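Local coordinates for glycosyl hydrolases family 2, sugar binding domain protein (Bacteroides uniformis str. 3978 T3 ii, PDB 6D1P), which probably hydrolyses O-glycosidic bonds as a gut bacterial beta-glucuronidase of glycosyl hydrolase family 2, at residues K472-W486 against A504-D516. Numbering follows the deposited sequence.
Sequences KDIVDVYSPTIWAGW and ATTRFLHAEWGGD. With SCN (thiocyanate ion), chain I; GOL (glycerol), chain G.
Y478 is joined to R507 and L509 by two backbone bonds: Y478 N donates to R507 O (2.9 Å, N-H...O 159°) and L509 N to Y478 O (3.0 Å). One residue on, S479 OG, not a backbone carbonyl, accepts the bond from A511 N at 2.8 Å, its hydroxyl anti to its own N (chi1 177°). Bracketing F508 between them, the two backbone bonds make a single parallel bridge in the wall of the family 2 TIM barrel, with helix 494-503 in the connection; the other edge of 477-479 pairs with strand 462-466. Past the bridge, direct backbone bonds give way to water: water 3 accepts from I482 N and donates to A511 O, and water 4 links A484 O with G514 N. H510 NE2 shares its N-H weakly between I482 O (2.8 Å), near the ring plane, and E512 O, while the ring's stronger polar partner is E498. W513 CA sits over the six-membered ring of W483, 3.8 Å from the centroid. G515 CA lies 3.7 Å from the centroid of the five-membered ring of W486 (19° off the normal), whose NE1 donates to water 5, itself bound to D516 OD2, a carboxylate also salt-bridged to K597. An alanine in place of W486 would probably leave G515 CA without its aromatic cover and water 5 without its indole donor.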
ATOM      1  N   LYS A 472      30.609 -23.895 -14.227  1.00 23.37           N
ATOM      2  CA  LYS A 472      30.490 -25.153 -13.470  1.00 31.36           C
ATOM      3  C   LYS A 472      31.846 -25.711 -13.018  1.00 28.04           C
ATOM      4  O   LYS A 472      31.919 -26.391 -11.990  1.00 28.06           O
ATOM      5  CB  LYS A 472      29.753 -26.204 -14.309  1.00 26.51           C
ATOM      6  CG  LYS A 472      30.636 -26.817 -15.418  1.00 28.56           C
ATOM      7  CD  LYS A 472      29.827 -27.541 -16.490  1.00 31.19           C
ATOM      8  CE  LYS A 472      29.269 -28.861 -15.996  1.00 35.34           C
ATOM      9  NZ  LYS A 472      29.139 -29.848 -17.106  1.00 40.22           N
ATOM     10  N   ASP A 473      32.925 -25.416 -13.752  1.00 28.47           N
ATOM     11  CA  ASP A 473      34.265 -25.928 -13.460  1.00 31.71           C
ATOM     12  C   ASP A 473      34.928 -25.224 -12.284  1.00 34.48           C
ATOM     13  O   ASP A 473      35.979 -25.689 -11.823  1.00 27.83           O
ATOM     14  CB  ASP A 473      35.174 -25.771 -14.686  1.00 30.22           C
ATOM     15  CG  ASP A 473      35.219 -24.320 -15.196  1.00 34.65           C
ATOM     16  OD1 ASP A 473      34.142 -23.789 -15.574  1.00 35.73           O
ATOM     17  OD2 ASP A 473      36.311 -23.694 -15.196  1.00 36.09           O
ATOM     18  N   ILE A 474      34.357 -24.115 -11.805  1.00 30.00           N
ATOM     19  CA  ILE A 474      35.047 -23.281 -10.827  1.00 28.32           C
ATOM     20  C   ILE A 474      34.918 -23.857  -9.427  1.00 26.55           C
ATOM     21  O   ILE A 474      35.896 -23.896  -8.676  1.00 32.61           O
ATOM     22  CB  ILE A 474      34.519 -21.835 -10.893  1.00 30.02           C
ATOM     23  CG1 ILE A 474      35.088 -21.093 -12.096  1.00 32.67           C
ATOM     24  CG2 ILE A 474      34.874 -21.067  -9.619  1.00 31.37           C
ATOM     25  CD1 ILE A 474      34.326 -19.799 -12.423  1.00 24.73           C
ATOM     26  N   VAL A 475      33.724 -24.311  -9.050  1.00 25.55           N
ATOM     27  CA  VAL A 475      33.436 -24.725  -7.674  1.00 28.30           C
ATOM     28  C   VAL A 475      33.806 -26.181  -7.429  1.00 29.33           C
ATOM     29  O   VAL A 475      34.164 -26.920  -8.358  1.00 25.04           O
ATOM     30  CB  VAL A 475      31.949 -24.534  -7.345  1.00 27.02           C
ATOM     31  CG1 VAL A 475      31.558 -23.086  -7.479  1.00 26.39           C
ATOM     32  CG2 VAL A 475      31.112 -25.414  -8.274  1.00 24.71           C
ATOM     33  N   ASP A 476      33.686 -26.621  -6.174  1.00 27.75           N
ATOM     34  CA  ASP A 476      33.954 -28.024  -5.889  1.00 24.73           C
ATOM     35  C   ASP A 476      32.814 -28.923  -6.362  1.00 29.29           C
ATOM     36  O   ASP A 476      33.055 -29.933  -7.027  1.00 28.65           O
ATOM     37  CB  ASP A 476      34.225 -28.205  -4.404  1.00 26.62           C
ATOM     38  CG  ASP A 476      35.378 -27.355  -3.935  1.00 32.44           C
ATOM     39  OD1 ASP A 476      36.479 -27.492  -4.521  1.00 38.86           O
ATOM     40  OD2 ASP A 476      35.184 -26.548  -2.998  1.00 29.50           O
ATOM     41  N   VAL A 477      31.560 -28.563  -6.063  1.00 30.76           N
ATOM     42  CA  VAL A 477      30.414 -29.408  -6.370  1.00 25.04           C
ATOM     43  C   VAL A 477      29.407 -28.631  -7.213  1.00 24.67           C
ATOM     44  O   VAL A 477      29.117 -27.461  -6.941  1.00 23.45           O
ATOM     45  CB  VAL A 477      29.759 -29.950  -5.085  1.00 25.87           C
ATOM     46  CG1 VAL A 477      28.608 -30.859  -5.440  1.00 24.20           C
ATOM     47  CG2 VAL A 477      30.786 -30.701  -4.234  1.00 24.71           C
ATOM     48  N   TYR A 478      28.855 -29.290  -8.225  1.00 24.19           N
ATOM     49  CA  TYR A 478      28.022 -28.616  -9.203  1.00 23.12           C
ATOM     50  C   TYR A 478      26.689 -29.327  -9.370  1.00 26.01           C
ATOM     51  O   TYR A 478      26.633 -30.564  -9.399  1.00 26.95           O
ATOM     52  CB  TYR A 478      28.708 -28.531 -10.566  1.00 24.16           C
ATOM     53  CG  TYR A 478      27.840 -27.838 -11.573  1.00 22.32           C
ATOM     54  CD1 TYR A 478      27.675 -26.468 -11.520  1.00 18.93           C
ATOM     55  CD2 TYR A 478      27.157 -28.548 -12.548  1.00 21.48           C
ATOM     56  CE1 TYR A 478      26.865 -25.810 -12.418  1.00 22.39           C
ATOM     57  CE2 TYR A 478      26.343 -27.898 -13.463  1.00 22.08           C
ATOM     58  CZ  TYR A 478      26.202 -26.517 -13.380  1.00 22.26           C
ATOM     59  OH  TYR A 478      25.405 -25.818 -14.259  1.00 23.74           O
ATOM     60  N   SER A 479      25.622 -28.535  -9.499  1.00 20.32           N
ATOM     61  CA  SER A 479      24.291 -29.023  -9.824  1.00 21.75           C
ATOM     62  C   SER A 479      23.835 -28.395 -11.130  1.00 22.94           C
ATOM     63  O   SER A 479      23.811 -27.157 -11.235  1.00 24.95           O
ATOM     64  CB  SER A 479      23.290 -28.683  -8.713  1.00 20.74           C
ATOM     65  OG  SER A 479      21.990 -29.107  -9.078  1.00 20.73           O
ATOM     66  N   PRO A 480      23.465 -29.166 -12.142  1.00 25.41           N
ATOM     67  CA  PRO A 480      22.787 -28.563 -13.300  1.00 21.48           C
ATOM     68  C   PRO A 480      21.303 -28.468 -13.025  1.00 21.87           C
ATOM     69  O   PRO A 480      20.897 -28.673 -11.880  1.00 24.94           O
ATOM     70  CB  PRO A 480      23.095 -29.536 -14.435  1.00 24.25           C
ATOM     71  CG  PRO A 480      23.168 -30.896 -13.706  1.00 24.76           C
ATOM     72  CD  PRO A 480      23.748 -30.600 -12.338  1.00 23.30           C
ATOM     73  N   THR A 481      20.483 -28.177 -14.031  1.00 20.83           N
ATOM     74  CA  THR A 481      19.039 -28.157 -13.856  1.00 22.31           C
ATOM     75  C   THR A 481      18.483 -29.424 -14.487  1.00 19.99           C
ATOM     76  O   THR A 481      18.717 -29.677 -15.664  1.00 21.93           O
ATOM     77  CB  THR A 481      18.399 -26.889 -14.454  1.00 21.14           C
ATOM     78  OG1 THR A 481      16.970 -26.965 -14.359  1.00 22.53           O
ATOM     79  CG2 THR A 481      18.774 -26.683 -15.909  1.00 22.91           C
ATOM     80  N   ILE A 482      17.773 -30.234 -13.693  1.00 24.94           N
ATOM     81  CA  ILE A 482      17.234 -31.513 -14.156  1.00 22.01           C
ATOM     82  C   ILE A 482      15.877 -31.755 -13.503  1.00 20.41           C
ATOM     83  O   ILE A 482      15.802 -32.078 -12.310  1.00 21.47           O
ATOM     84  CB  ILE A 482      18.179 -32.694 -13.879  1.00 22.09           C
ATOM     85  CG1 ILE A 482      19.476 -32.558 -14.674  1.00 23.19           C
ATOM     86  CG2 ILE A 482      17.485 -34.002 -14.230  1.00 18.35           C
ATOM     87  CD1 ILE A 482      20.540 -33.602 -14.294  1.00 22.92           C
ATOM     88  N   TRP A 483      14.816 -31.680 -14.300  1.00 21.86           N
ATOM     89  CA  TRP A 483      13.435 -31.763 -13.838  1.00 22.56           C
ATOM     90  C   TRP A 483      12.670 -32.746 -14.715  1.00 23.53           C
ATOM     91  O   TRP A 483      11.662 -32.402 -15.337  1.00 28.84           O
ATOM     92  CB  TRP A 483      12.736 -30.398 -13.876  1.00 27.21           C
ATOM     93  CG  TRP A 483      13.228 -29.414 -12.877  1.00 24.97           C
ATOM     94  CD1 TRP A 483      14.373 -28.671 -12.946  1.00 24.08           C
ATOM     95  CD2 TRP A 483      12.580 -29.052 -11.650  1.00 20.73           C
ATOM     96  NE1 TRP A 483      14.478 -27.868 -11.827  1.00 25.02           N
ATOM     97  CE2 TRP A 483      13.386 -28.082 -11.022  1.00 21.36           C
ATOM     98  CE3 TRP A 483      11.394 -29.462 -11.018  1.00 20.72           C
ATOM     99  CZ2 TRP A 483      13.053 -27.525  -9.787  1.00 21.46           C
ATOM    100  CZ3 TRP A 483      11.070 -28.911  -9.795  1.00 19.93           C
ATOM    101  CH2 TRP A 483      11.893 -27.942  -9.197  1.00 20.10           C
ATOM    102  N   ALA A 484      13.174 -33.978 -14.764  1.00 26.51           N
ATOM    103  CA  ALA A 484      12.548 -35.046 -15.530  1.00 24.08           C
ATOM    104  C   ALA A 484      11.065 -35.108 -15.241  1.00 20.65           C
ATOM    105  O   ALA A 484      10.653 -35.183 -14.086  1.00 22.60           O
ATOM    106  CB  ALA A 484      13.201 -36.388 -15.178  1.00 23.22           C
ATOM    107  N   GLY A 485      10.261 -35.084 -16.291  1.00 23.13           N
ATOM    108  CA  GLY A 485       8.828 -35.125 -16.118  1.00 24.06           C
ATOM    109  C   GLY A 485       8.177 -33.812 -15.728  1.00 27.47           C
ATOM    110  O   GLY A 485       6.939 -33.732 -15.731  1.00 25.73           O
ATOM    111  N   TRP A 486       8.951 -32.774 -15.392  1.00 25.59           N
ATOM    112  CA  TRP A 486       8.360 -31.500 -14.999  1.00 28.12           C
ATOM    113  C   TRP A 486       8.670 -30.411 -16.017  1.00 25.82           C
ATOM    114  O   TRP A 486       7.788 -30.023 -16.775  1.00 27.69           O
ATOM    115  CB  TRP A 486       8.770 -31.060 -13.592  1.00 26.08           C
ATOM    116  CG  TRP A 486       7.858 -29.941 -13.204  1.00 25.44           C
ATOM    117  CD1 TRP A 486       8.165 -28.598 -13.093  1.00 24.85           C
ATOM    118  CD2 TRP A 486       6.448 -30.048 -12.978  1.00 25.61           C
ATOM    119  NE1 TRP A 486       7.020 -27.875 -12.766  1.00 22.97           N
ATOM    120  CE2 TRP A 486       5.960 -28.744 -12.693  1.00 23.64           C
ATOM    121  CE3 TRP A 486       5.550 -31.123 -12.970  1.00 23.19           C
ATOM    122  CZ2 TRP A 486       4.621 -28.499 -12.396  1.00 25.87           C
ATOM    123  CZ3 TRP A 486       4.220 -30.870 -12.674  1.00 28.04           C
ATOM    124  CH2 TRP A 486       3.766 -29.564 -12.397  1.00 24.13           C
ATOM    125  N   ALA A 504      29.120 -35.343 -16.729  1.00 34.90           N
ATOM    126  CA  ALA A 504      29.484 -34.048 -17.306  1.00 34.74           C
ATOM    127  C   ALA A 504      30.179 -33.102 -16.334  1.00 32.67           C
ATOM    128  O   ALA A 504      30.422 -31.942 -16.684  1.00 34.23           O
ATOM    129  CB  ALA A 504      28.241 -33.349 -17.873  1.00 28.79           C
ATOM    130  N   THR A 505      30.497 -33.544 -15.126  1.00 31.31           N
ATOM    131  CA  THR A 505      31.072 -32.611 -14.168  1.00 33.07           C
ATOM    132  C   THR A 505      31.877 -33.404 -13.156  1.00 28.77           C
ATOM    133  O   THR A 505      31.575 -34.566 -12.884  1.00 33.62           O
ATOM    134  CB  THR A 505      29.982 -31.768 -13.469  1.00 37.67           C
ATOM    135  OG1 THR A 505      30.585 -30.767 -12.631  1.00 36.25           O
ATOM    136  CG2 THR A 505      29.069 -32.648 -12.615  1.00 28.58           C
ATOM    137  N   THR A 506      32.899 -32.760 -12.599  1.00 27.94           N
ATOM    138  CA  THR A 506      33.810 -33.459 -11.701  1.00 31.31           C
ATOM    139  C   THR A 506      33.060 -34.067 -10.523  1.00 33.22           C
ATOM    140  O   THR A 506      33.134 -35.279 -10.272  1.00 33.48           O
ATOM    141  CB  THR A 506      34.887 -32.494 -11.208  1.00 33.27           C
ATOM    142  OG1 THR A 506      35.353 -31.718 -12.309  1.00 34.11           O
ATOM    143  CG2 THR A 506      36.051 -33.259 -10.592  1.00 31.28           C
ATOM    144  N   ARG A 507      32.335 -33.230  -9.782  1.00 27.18           N
ATOM    145  CA  ARG A 507      31.589 -33.654  -8.602  1.00 28.31           C
ATOM    146  C   ARG A 507      30.162 -33.167  -8.755  1.00 29.98           C
ATOM    147  O   ARG A 507      29.921 -31.953  -8.842  1.00 28.18           O
ATOM    148  CB  ARG A 507      32.216 -33.107  -7.320  1.00 26.93           C
ATOM    149  CG  ARG A 507      33.522 -33.754  -6.990  1.00 29.98           C
ATOM    150  CD  ARG A 507      34.233 -33.009  -5.897  1.00 28.01           C
ATOM    151  NE  ARG A 507      35.385 -33.767  -5.413  1.00 28.72           N
ATOM    152  CZ  ARG A 507      36.593 -33.751  -5.978  1.00 37.01           C
ATOM    153  NH1 ARG A 507      36.823 -33.015  -7.063  1.00 34.31           N
ATOM    154  NH2 ARG A 507      37.579 -34.479  -5.456  1.00 34.56           N
ATOM    155  N   PHE A 508      29.225 -34.112  -8.793  1.00 25.05           N
ATOM    156  CA  PHE A 508      27.845 -33.861  -9.171  1.00 24.64           C
ATOM    157  C   PHE A 508      26.935 -33.980  -7.957  1.00 29.95           C
ATOM    158  O   PHE A 508      27.136 -34.843  -7.095  1.00 27.49           O
ATOM    159  CB  PHE A 508      27.408 -34.842 -10.253  1.00 26.13           C
ATOM    160  CG  PHE A 508      25.937 -34.790 -10.593  1.00 25.26           C
ATOM    161  CD1 PHE A 508      25.016 -35.533  -9.873  1.00 24.15           C
ATOM    162  CD2 PHE A 508      25.488 -34.042 -11.673  1.00 24.28           C
ATOM    163  CE1 PHE A 508      23.671 -35.515 -10.200  1.00 22.83           C
ATOM    164  CE2 PHE A 508      24.150 -34.023 -12.013  1.00 22.38           C
ATOM    165  CZ  PHE A 508      23.234 -34.759 -11.268  1.00 23.69           C
ATOM    166  N   LEU A 509      25.914 -33.128  -7.912  1.00 24.62           N
ATOM    167  CA  LEU A 509      24.904 -33.185  -6.872  1.00 22.94           C
ATOM    168  C   LEU A 509      23.628 -32.644  -7.484  1.00 24.85           C
ATOM    169  O   LEU A 509      23.649 -31.553  -8.062  1.00 25.06           O
ATOM    170  CB  LEU A 509      25.340 -32.358  -5.660  1.00 25.25           C
ATOM    171  CG  LEU A 509      24.432 -32.313  -4.437  1.00 31.52           C
ATOM    172  CD1 LEU A 509      24.008 -33.723  -4.022  1.00 29.89           C
ATOM    173  CD2 LEU A 509      25.155 -31.607  -3.297  1.00 26.78           C
ATOM    174  N   HIS A 510      22.539 -33.401  -7.416  1.00 21.35           N
ATOM    175  CA  HIS A 510      21.320 -32.966  -8.088  1.00 23.75           C
ATOM    176  C   HIS A 510      20.503 -32.088  -7.137  1.00 24.14           C
ATOM    177  O   HIS A 510      19.779 -32.585  -6.275  1.00 28.31           O
ATOM    178  CB  HIS A 510      20.514 -34.147  -8.603  1.00 16.90           C
ATOM    179  CG  HIS A 510      19.301 -33.739  -9.375  1.00 21.53           C
ATOM    180  ND1 HIS A 510      18.611 -34.604 -10.194  1.00 20.26           N
ATOM    181  CD2 HIS A 510      18.645 -32.553  -9.442  1.00 20.28           C
ATOM    182  CE1 HIS A 510      17.585 -33.972 -10.735  1.00 22.12           C
ATOM    183  NE2 HIS A 510      17.577 -32.728 -10.289  1.00 20.49           N
ATOM    184  N   ALA A 511      20.606 -30.777  -7.304  1.00 21.55           N
ATOM    185  CA  ALA A 511      19.805 -29.822  -6.540  1.00 24.22           C
ATOM    186  C   ALA A 511      18.612 -29.395  -7.385  1.00 19.92           C
ATOM    187  O   ALA A 511      18.794 -28.850  -8.482  1.00 20.84           O
ATOM    188  CB  ALA A 511      20.630 -28.603  -6.130  1.00 20.80           C
ATOM    189  N   GLU A 512      17.408 -29.682  -6.874  1.00 18.73           N
ATOM    190  CA  GLU A 512      16.096 -29.265  -7.368  1.00 22.18           C
ATOM    191  C   GLU A 512      15.553 -30.269  -8.372  1.00 20.11           C
ATOM    192  O   GLU A 512      16.175 -30.521  -9.406  1.00 21.75           O
ATOM    193  CB  GLU A 512      16.113 -27.848  -7.983  1.00 17.94           C
ATOM    194  CG  GLU A 512      16.527 -26.764  -7.010  1.00 19.70           C
ATOM    195  CD  GLU A 512      16.212 -25.338  -7.513  1.00 21.45           C
ATOM    196  OE1 GLU A 512      15.288 -25.174  -8.340  1.00 20.19           O
ATOM    197  OE2 GLU A 512      16.918 -24.388  -7.095  1.00 20.62           O
ATOM    198  N   TRP A 513      14.393 -30.843  -8.049  1.00 20.29           N
ATOM    199  CA  TRP A 513      13.566 -31.667  -8.921  1.00 18.20           C
ATOM    200  C   TRP A 513      12.251 -31.902  -8.201  1.00 19.22           C
ATOM    201  O   TRP A 513      12.151 -31.719  -6.986  1.00 21.44           O
ATOM    202  CB  TRP A 513      14.224 -33.010  -9.258  1.00 21.82           C
ATOM    203  CG  TRP A 513      14.481 -33.865  -8.066  1.00 18.14           C
ATOM    204  CD1 TRP A 513      15.577 -33.829  -7.253  1.00 21.06           C
ATOM    205  CD2 TRP A 513      13.633 -34.898  -7.550  1.00 22.84           C
ATOM    206  NE1 TRP A 513      15.463 -34.773  -6.256  1.00 20.18           N
ATOM    207  CE2 TRP A 513      14.283 -35.452  -6.427  1.00 21.06           C
ATOM    208  CE3 TRP A 513      12.393 -35.420  -7.938  1.00 21.60           C
ATOM    209  CZ2 TRP A 513      13.737 -36.500  -5.696  1.00 22.41           C
ATOM    210  CZ3 TRP A 513      11.850 -36.451  -7.202  1.00 21.76           C
ATOM    211  CH2 TRP A 513      12.517 -36.981  -6.094  1.00 23.24           C
ATOM    212  N   GLY A 514      11.255 -32.344  -8.957  1.00 19.82           N
ATOM    213  CA  GLY A 514       9.928 -32.578  -8.423  1.00 16.86           C
ATOM    214  C   GLY A 514       8.880 -31.943  -9.315  1.00 20.79           C
ATOM    215  O   GLY A 514       8.931 -32.111 -10.540  1.00 19.75           O
ATOM    216  N   GLY A 515       7.965 -31.174  -8.730  1.00 22.16           N
ATOM    217  CA  GLY A 515       6.956 -30.484  -9.507  1.00 18.81           C
ATOM    218  C   GLY A 515       5.782 -30.066  -8.649  1.00 24.99           C
ATOM    219  O   GLY A 515       5.672 -30.433  -7.473  1.00 23.72           O
ATOM    220  N   ASP A 516       4.903 -29.264  -9.259  1.00 20.42           N
ATOM    221  CA  ASP A 516       3.776 -28.681  -8.548  1.00 24.37           C
ATOM    222  C   ASP A 516       2.642 -29.684  -8.408  1.00 23.64           C
ATOM    223  O   ASP A 516       2.379 -30.493  -9.307  1.00 23.78           O
ATOM    224  CB  ASP A 516       3.241 -27.433  -9.273  1.00 20.66           C
ATOM    225  CG  ASP A 516       4.236 -26.265  -9.270  1.00 24.43           C
ATOM    226  OD1 ASP A 516       4.126 -25.379  -8.396  1.00 23.34           O
ATOM    227  OD2 ASP A 516       5.145 -26.229 -10.139  1.00 24.54           O
TER
HETATM  228  S   SCN I 907      14.560 -30.801 -17.426  1.00 37.49           S
HETATM  229  C   SCN I 907      15.179 -29.141 -17.398  1.00 36.87           C
HETATM  230  N   SCN I 907      15.476 -28.015 -17.182  1.00 35.72           N
HETATM  231  C1  GOL G 905      12.001 -22.474 -11.459  1.00 31.52           C
HETATM  232  O1  GOL G 905      11.710 -21.352 -12.316  1.00 30.55           O
HETATM  233  C2  GOL G 905      13.145 -23.392 -12.108  1.00 32.11           C
HETATM  234  O2  GOL G 905      14.255 -22.686 -12.584  1.00 20.95           O
HETATM  235  C3  GOL G 905      13.543 -24.467 -11.031  1.00 31.89           C
HETATM  236  O3  GOL G 905      14.856 -24.921 -11.336  1.00 24.95           O
HETATM  237  O   HOH W   1      31.845 -30.572 -10.218  1.00 26.13           O
HETATM  238  O   HOH W   2      35.592 -30.560  -8.259  1.00 33.19           O
HETATM  239  O   HOH W   3      17.865 -28.979 -11.151  1.00 15.01           O
HETATM  240  O   HOH W   4      11.280 -33.160 -11.893  1.00 18.97           O
HETATM  241  O   HOH W   5       5.894 -24.788 -12.496  1.00 24.58           O